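Local coordinates for protein Csc2 (Thermofilum pendens, PDB 4TXD) that probably binds CRISPR RNA as the zinc-containing, Cas7-family subunit of a type I-D CRISPR immune complex, at residues 100-105 and 168-173; 172-177 and 195-200. All blocks are in the same frame, centred on the assembly; numbering follows the deposited sequence.

Overall arrangement
Both contacts are buried near the middle of the chain, and both are built on helix 169-174, with Thr172 and Ile173 shared between them. Interaction 1 sets the zinc-binding start of that helix against helix 94-115, through an arginine-histidine bond and a methionine. Interaction 2 takes the other end of the helix, where it leads into strand 176-178, and ties it to the start of strand 197-204 in the central antiparallel sheet; here backbone carbonyls, an arginine, two waters and an apolar cluster do the work. The two meet directly: Arg102 of interaction 1 reaches Gly175 of interaction 2, and Met105 packs against Phe174.

Interaction 1: residues 100-105 and 168-173; sequences VTRRQM and CPHCTI. With ZN (zinc ion), chain B.
Arg102 and His170 meet beside a CxxC zinc site, in which Cys168 and Cys171 bind the ion through SG at 2.2 and 2.4 Å and Cys146 and Asp165 complete the coordination. The guanidinium and imidazole planes stand 87° apart. Arg102 NH2 donates an almost straight bond to His170 ND1 (3.2 Å), which lies in the guanidinium plane, while the donor is tilted 19° out of the ring plane. Histidine suits this place because its other nitrogen, NE2, makes a weak bond to Thr147 O, leaving ND1 to accept. Arg102 NH2 has its stronger partner in Gly175 O, so one nitrogen joins a side chain in the first turn of helix 169-174 to the carbonyl just beyond its end. Cys171 SG lies over one imidazole face, offset toward the rim. Cys168 is the helix N-cap, its SG accepting a weak bond from Cys171 N.

One turn along from Arg102, Met105 runs out extended as far as SD, with CG anti to the backbone N (chi1 179°), carrying SD across the first turn of the opposing helix, 3.9 Å from His170 CA. The unbranched chain bends at its last torsion, setting Met105 CE against Ile173 CD1 at 3.8 Å.

Interaction 2: residues 172-177 and 195-200; sequences TIFGAA and TRVRFD
Backbone joins backbone where the last turn of helix 169-174 meets the residues leading into strand 197-204: Arg196 N donates to Ile173 O at 3.0 Å, and the Phe174 and Thr195 CA atoms come within 4.1 Å. Arginine suits this place because carbonyls at a helix C-terminus lack next-turn amide partners. Bent at chi3 (-66°), its chain swings NH2 back to Thr172 O, a 2.8 Å bond that lies in the guanidinium plane but strikes the carbonyl from above its own plane. Two waters lie in the guanidinium plane: one on the NE/NH2 edge joins Arg196 NE to Thr172 O, the other, on the far side of NH2, links it to Thr172 OG1, which also hydrogen-bonds Ser351 OG. Arg196 NH1 forms a salt bridge with Glu254, so an alanine here would probably leave that carboxylate without its mate and Thr172 O without its direct side-chain donor. Alongside, branched Val197 fills the angle between two apolar side chains, its CG2 3.6 Å from Ile173 CG2 and its CB 3.8 Å from Phe174 CE1. Ile173 CG2 covers the centre of the Phe174 ring. Thr195 OG1 donates to Val197 O at 2.7 Å. Just past the helix, Gly175 turns the chain with positive phi (100°), where a CB would jam against the preceding carbonyl. Here a helix C-terminus is fastened to the central antiparallel sheet, consistent with an RRM-like Cas7 fold.

Interaction 1: residues 100-105 and 168-173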
loop_
_atom_site.group_PDB
_atom_site.type_symbol
_atom_site.label_atom_id
_atom_site.label_comp_id
_atom_site.label_asym_id
_atom_site.label_seq_id
_atom_site.Cartn_x
_atom_site.Cartn_y
_atom_site.Cartn_z
ATOM N N VAL A 100 6.489 2.782 -0.484
ATOM C CA VAL A 100 6.782 2.703 0.950
ATOM C C VAL A 100 5.879 1.670 1.615
ATOM O O VAL A 100 6.304 0.996 2.570
ATOM C CB VAL A 100 6.646 4.074 1.689
ATOM C CG1 VAL A 100 7.642 5.093 1.138
ATOM C CG2 VAL A 100 5.209 4.608 1.656
ATOM N N THR A 101 4.649 1.523 1.121
ATOM C CA THR A 101 3.711 0.611 1.764
ATOM C C THR A 101 4.127 -0.828 1.458
ATOM O O THR A 101 4.076 -1.711 2.331
ATOM C CB THR A 101 2.261 0.846 1.316
ATOM O OG1 THR A 101 1.869 2.193 1.614
ATOM C CG2 THR A 101 1.301 -0.120 2.026
ATOM N N ARG A 102 4.562 -1.069 0.247
ATOM C CA ARG A 102 4.993 -2.396 -0.108
ATOM C C ARG A 102 6.310 -2.753 0.545
ATOM O O ARG A 102 6.515 -3.838 0.953
ATOM C CB ARG A 102 4.981 -2.599 -1.616
ATOM C CG ARG A 102 6.285 -2.563 -2.304
ATOM C CD ARG A 102 6.379 -3.673 -3.328
ATOM N NE ARG A 102 5.796 -3.259 -4.570
ATOM C CZ ARG A 102 5.243 -4.045 -5.481
ATOM N NH1 ARG A 102 4.780 -3.484 -6.545
ATOM N NH2 ARG A 102 5.118 -5.343 -5.330
ATOM N N ARG A 103 7.168 -1.776 0.679
ATOM C CA ARG A 103 8.421 -1.982 1.396
ATOM C C ARG A 103 8.167 -2.314 2.877
ATOM O O ARG A 103 8.873 -3.141 3.473
ATOM C CB ARG A 103 9.318 -0.744 1.256
ATOM C CG ARG A 103 10.788 -1.007 1.517
ATOM C CD ARG A 103 11.136 -0.763 2.963
ATOM N NE ARG A 103 12.461 -1.268 3.317
ATOM C CZ ARG A 103 12.703 -2.511 3.719
ATOM N NH1 ARG A 103 11.709 -3.387 3.807
ATOM N NH2 ARG A 103 13.939 -2.880 4.031
ATOM N N GLN A 104 7.154 -1.684 3.462
ATOM C CA GLN A 104 6.773 -1.985 4.837
ATOM C C GLN A 104 6.196 -3.407 4.969
ATOM O O GLN A 104 6.561 -4.154 5.884
ATOM C CB GLN A 104 5.767 -0.948 5.358
ATOM C CG GLN A 104 5.221 -1.223 6.778
ATOM C CD GLN A 104 6.297 -1.243 7.873
ATOM O OE1 GLN A 104 7.455 -0.879 7.653
ATOM N NE2 GLN A 104 5.902 -1.682 9.065
ATOM N N MET A 105 5.305 -3.791 4.063
ATOM C CA MET A 105 4.762 -5.149 4.113
ATOM C C MET A 105 5.878 -6.173 3.993
ATOM O O MET A 105 5.874 -7.201 4.684
ATOM C CB MET A 105 3.721 -5.388 3.010
ATOM C CG MET A 105 3.179 -6.835 3.044
ATOM S SD MET A 105 1.868 -7.211 1.868
ATOM C CE MET A 105 0.509 -6.282 2.568
ATOM N N CYS A 168 4.986 -14.036 -3.140
ATOM C CA CYS A 168 4.800 -13.554 -1.799
ATOM C C CYS A 168 3.709 -12.505 -1.720
ATOM O O CYS A 168 3.295 -11.970 -2.689
ATOM C CB CYS A 168 6.103 -13.057 -1.221
ATOM S SG CYS A 168 6.488 -11.350 -1.559
ATOM N N PRO A 169 3.232 -12.301 -0.421
ATOM C CA PRO A 169 2.138 -11.340 -0.334
ATOM C C PRO A 169 2.397 -9.956 -0.936
ATOM O O PRO A 169 1.511 -9.406 -1.472
ATOM C CB PRO A 169 1.898 -11.218 1.159
ATOM C CG PRO A 169 2.196 -12.553 1.696
ATOM C CD PRO A 169 3.439 -12.874 1.003
ATOM N N HIS A 170 3.585 -9.424 -0.840
ATOM C CA HIS A 170 3.791 -8.109 -1.385
ATOM C C HIS A 170 3.765 -8.140 -2.902
ATOM O O HIS A 170 3.248 -7.270 -3.496
ATOM C CB HIS A 170 5.006 -7.393 -0.798
ATOM C CG HIS A 170 6.230 -7.478 -1.625
ATOM N ND1 HIS A 170 6.420 -6.718 -2.748
ATOM C CD2 HIS A 170 7.331 -8.241 -1.500
ATOM C CE1 HIS A 170 7.586 -7.002 -3.277
ATOM N NE2 HIS A 170 8.156 -7.931 -2.544
ATOM N N CYS A 171 4.280 -9.195 -3.490
ATOM C CA CYS A 171 4.201 -9.346 -4.930
ATOM C C CYS A 171 2.787 -9.502 -5.430
ATOM O O CYS A 171 2.410 -8.865 -6.347
ATOM C CB CYS A 171 5.037 -10.517 -5.408
ATOM S SG CYS A 171 6.802 -10.273 -5.395
ATOM N N THR A 172 2.020 -10.357 -4.797
ATOM C CA THR A 172 0.699 -10.654 -5.275
ATOM C C THR A 172 -0.291 -9.545 -5.019
ATOM O O THR A 172 -1.209 -9.360 -5.750
ATOM C CB THR A 172 0.179 -11.991 -4.736
ATOM O OG1 THR A 172 0.069 -11.934 -3.335
ATOM C CG2 THR A 172 1.108 -13.084 -5.106
ATOM N N ILE A 173 -0.078 -8.802 -3.961
ATOM C CA ILE A 173 -1.024 -7.748 -3.620
ATOM C C ILE A 173 -0.714 -6.457 -4.383
ATOM O O ILE A 173 -1.613 -5.830 -4.949
ATOM C CB ILE A 173 -1.019 -7.454 -2.095
ATOM C CG1 ILE A 173 -1.663 -8.621 -1.330
ATOM C CG2 ILE A 173 -1.780 -6.172 -1.795
ATOM C CD1 ILE A 173 -1.413 -8.563 0.171
HETATM ZN ZN ZN B . 7.613 -11.385 -3.446
#

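Interaction 2: residues 172-177 and 195-200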
loop_
_atom_site.group_PDB
_atom_site.type_symbol
_atom_site.label_atom_id
_atom_site.label_comp_id
_atom_site.label_asym_id
_atom_site.label_seq_id
_atom_site.Cartn_x
_atom_site.Cartn_y
_atom_site.Cartn_z
ATOM N N THR A 172 2.020 -10.357 -4.797
ATOM C CA THR A 172 0.699 -10.654 -5.275
ATOM C C THR A 172 -0.291 -9.545 -5.019
ATOM O O THR A 172 -1.209 -9.360 -5.750
ATOM C CB THR A 172 0.179 -11.991 -4.736
ATOM O OG1 THR A 172 0.069 -11.934 -3.335
ATOM C CG2 THR A 172 1.108 -13.084 -5.106
ATOM N N ILE A 173 -0.078 -8.802 -3.961
ATOM C CA ILE A 173 -1.024 -7.748 -3.620
ATOM C C ILE A 173 -0.714 -6.457 -4.383
ATOM O O ILE A 173 -1.613 -5.830 -4.949
ATOM C CB ILE A 173 -1.019 -7.454 -2.095
ATOM C CG1 ILE A 173 -1.663 -8.621 -1.330
ATOM C CG2 ILE A 173 -1.780 -6.172 -1.795
ATOM C CD1 ILE A 173 -1.413 -8.563 0.171
ATOM N N PHE A 174 0.554 -6.061 -4.392
ATOM C CA PHE A 174 0.930 -4.782 -4.976
ATOM C C PHE A 174 1.430 -4.898 -6.416
ATOM O O PHE A 174 1.696 -3.882 -7.073
ATOM C CB PHE A 174 1.985 -4.097 -4.103
ATOM C CG PHE A 174 1.476 -3.733 -2.745
ATOM C CD1 PHE A 174 0.634 -2.638 -2.583
ATOM C CD2 PHE A 174 1.819 -4.491 -1.631
ATOM C CE1 PHE A 174 0.142 -2.296 -1.315
ATOM C CE2 PHE A 174 1.337 -4.159 -0.355
ATOM C CZ PHE A 174 0.493 -3.065 -0.198
ATOM N N GLY A 175 1.581 -6.130 -6.898
ATOM C CA GLY A 175 1.916 -6.334 -8.299
ATOM C C GLY A 175 3.363 -6.625 -8.643
ATOM O O GLY A 175 4.286 -6.354 -7.870
ATOM N N ALA A 176 3.559 -7.162 -9.845
ATOM C CA ALA A 176 4.881 -7.554 -10.311
ATOM C C ALA A 176 4.845 -7.846 -11.799
ATOM O O ALA A 176 3.804 -8.233 -12.342
ATOM C CB ALA A 176 5.388 -8.788 -9.542
ATOM N N ALA A 177 5.986 -7.663 -12.449
ATOM C CA ALA A 177 6.146 -8.045 -13.849
ATOM C C ALA A 177 6.937 -9.350 -13.889
ATOM O O ALA A 177 8.127 -9.369 -13.571
ATOM C CB ALA A 177 6.846 -6.947 -14.635
ATOM N N THR A 195 -1.507 -4.055 -9.294
ATOM C CA THR A 195 -1.857 -3.850 -7.882
ATOM C C THR A 195 -3.375 -3.890 -7.630
ATOM O O THR A 195 -4.180 -3.367 -8.415
ATOM C CB THR A 195 -1.284 -2.502 -7.356
ATOM O OG1 THR A 195 -1.549 -2.391 -5.950
ATOM C CG2 THR A 195 -1.910 -1.301 -8.093
ATOM N N ARG A 196 -3.763 -4.531 -6.531
ATOM C CA ARG A 196 -5.152 -4.547 -6.094
ATOM C C ARG A 196 -5.354 -3.472 -5.016
ATOM O O ARG A 196 -6.423 -3.350 -4.426
ATOM C CB ARG A 196 -5.536 -5.949 -5.577
ATOM C CG ARG A 196 -6.057 -6.894 -6.691
ATOM C CD ARG A 196 -6.292 -8.331 -6.177
ATOM N NE ARG A 196 -5.027 -8.943 -5.803
ATOM C CZ ARG A 196 -4.861 -9.864 -4.859
ATOM N NH1 ARG A 196 -5.898 -10.326 -4.163
ATOM N NH2 ARG A 196 -3.642 -10.319 -4.624
ATOM N N VAL A 197 -4.298 -2.704 -4.784
ATOM C CA VAL A 197 -4.306 -1.563 -3.855
ATOM C C VAL A 197 -3.932 -0.311 -4.654
ATOM O O VAL A 197 -2.771 -0.126 -5.009
ATOM C CB VAL A 197 -3.311 -1.766 -2.683
ATOM C CG1 VAL A 197 -3.302 -0.550 -1.729
ATOM C CG2 VAL A 197 -3.632 -3.063 -1.926
ATOM N N ARG A 198 -4.927 0.509 -4.985
ATOM C CA ARG A 198 -4.706 1.708 -5.787
ATOM C C ARG A 198 -4.748 2.961 -4.914
ATOM O O ARG A 198 -5.786 3.278 -4.343
ATOM C CB ARG A 198 -5.762 1.823 -6.888
ATOM C CG ARG A 198 -5.627 0.811 -8.008
ATOM C CD ARG A 198 -5.902 1.467 -9.359
ATOM N NE ARG A 198 -7.046 0.887 -10.057
ATOM C CZ ARG A 198 -8.244 1.461 -10.150
ATOM N NH1 ARG A 198 -8.473 2.638 -9.582
ATOM N NH2 ARG A 198 -9.220 0.853 -10.812
ATOM N N PHE A 199 -3.638 3.674 -4.830
ATOM C CA PHE A 199 -3.588 4.897 -4.022
ATOM C C PHE A 199 -3.985 6.139 -4.810
ATOM O O PHE A 199 -3.551 6.311 -5.952
ATOM C CB PHE A 199 -2.188 5.129 -3.455
ATOM C CG PHE A 199 -1.820 4.217 -2.327
ATOM C CD1 PHE A 199 -2.275 4.466 -1.037
ATOM C CD2 PHE A 199 -1.003 3.113 -2.554
ATOM C CE1 PHE A 199 -1.931 3.623 0.019
ATOM C CE2 PHE A 199 -0.650 2.267 -1.510
ATOM C CZ PHE A 199 -1.114 2.515 -0.221
ATOM N N ASP A 200 -4.774 7.013 -4.182
ATOM C CA ASP A 200 -4.828 8.426 -4.577
ATOM C C ASP A 200 -3.478 9.041 -4.223
ATOM O O ASP A 200 -2.731 8.472 -3.428
ATOM C CB ASP A 200 -5.932 9.194 -3.829
ATOM C CG ASP A 200 -7.324 8.874 -4.300
ATOM O OD1 ASP A 200 -7.517 7.952 -5.119
ATOM O OD2 ASP A 200 -8.252 9.562 -3.810
HETATM O O HOH W 1 -2.657 -12.465 -3.051
HETATM O O HOH W 2 -2.971 -8.154 -7.576
#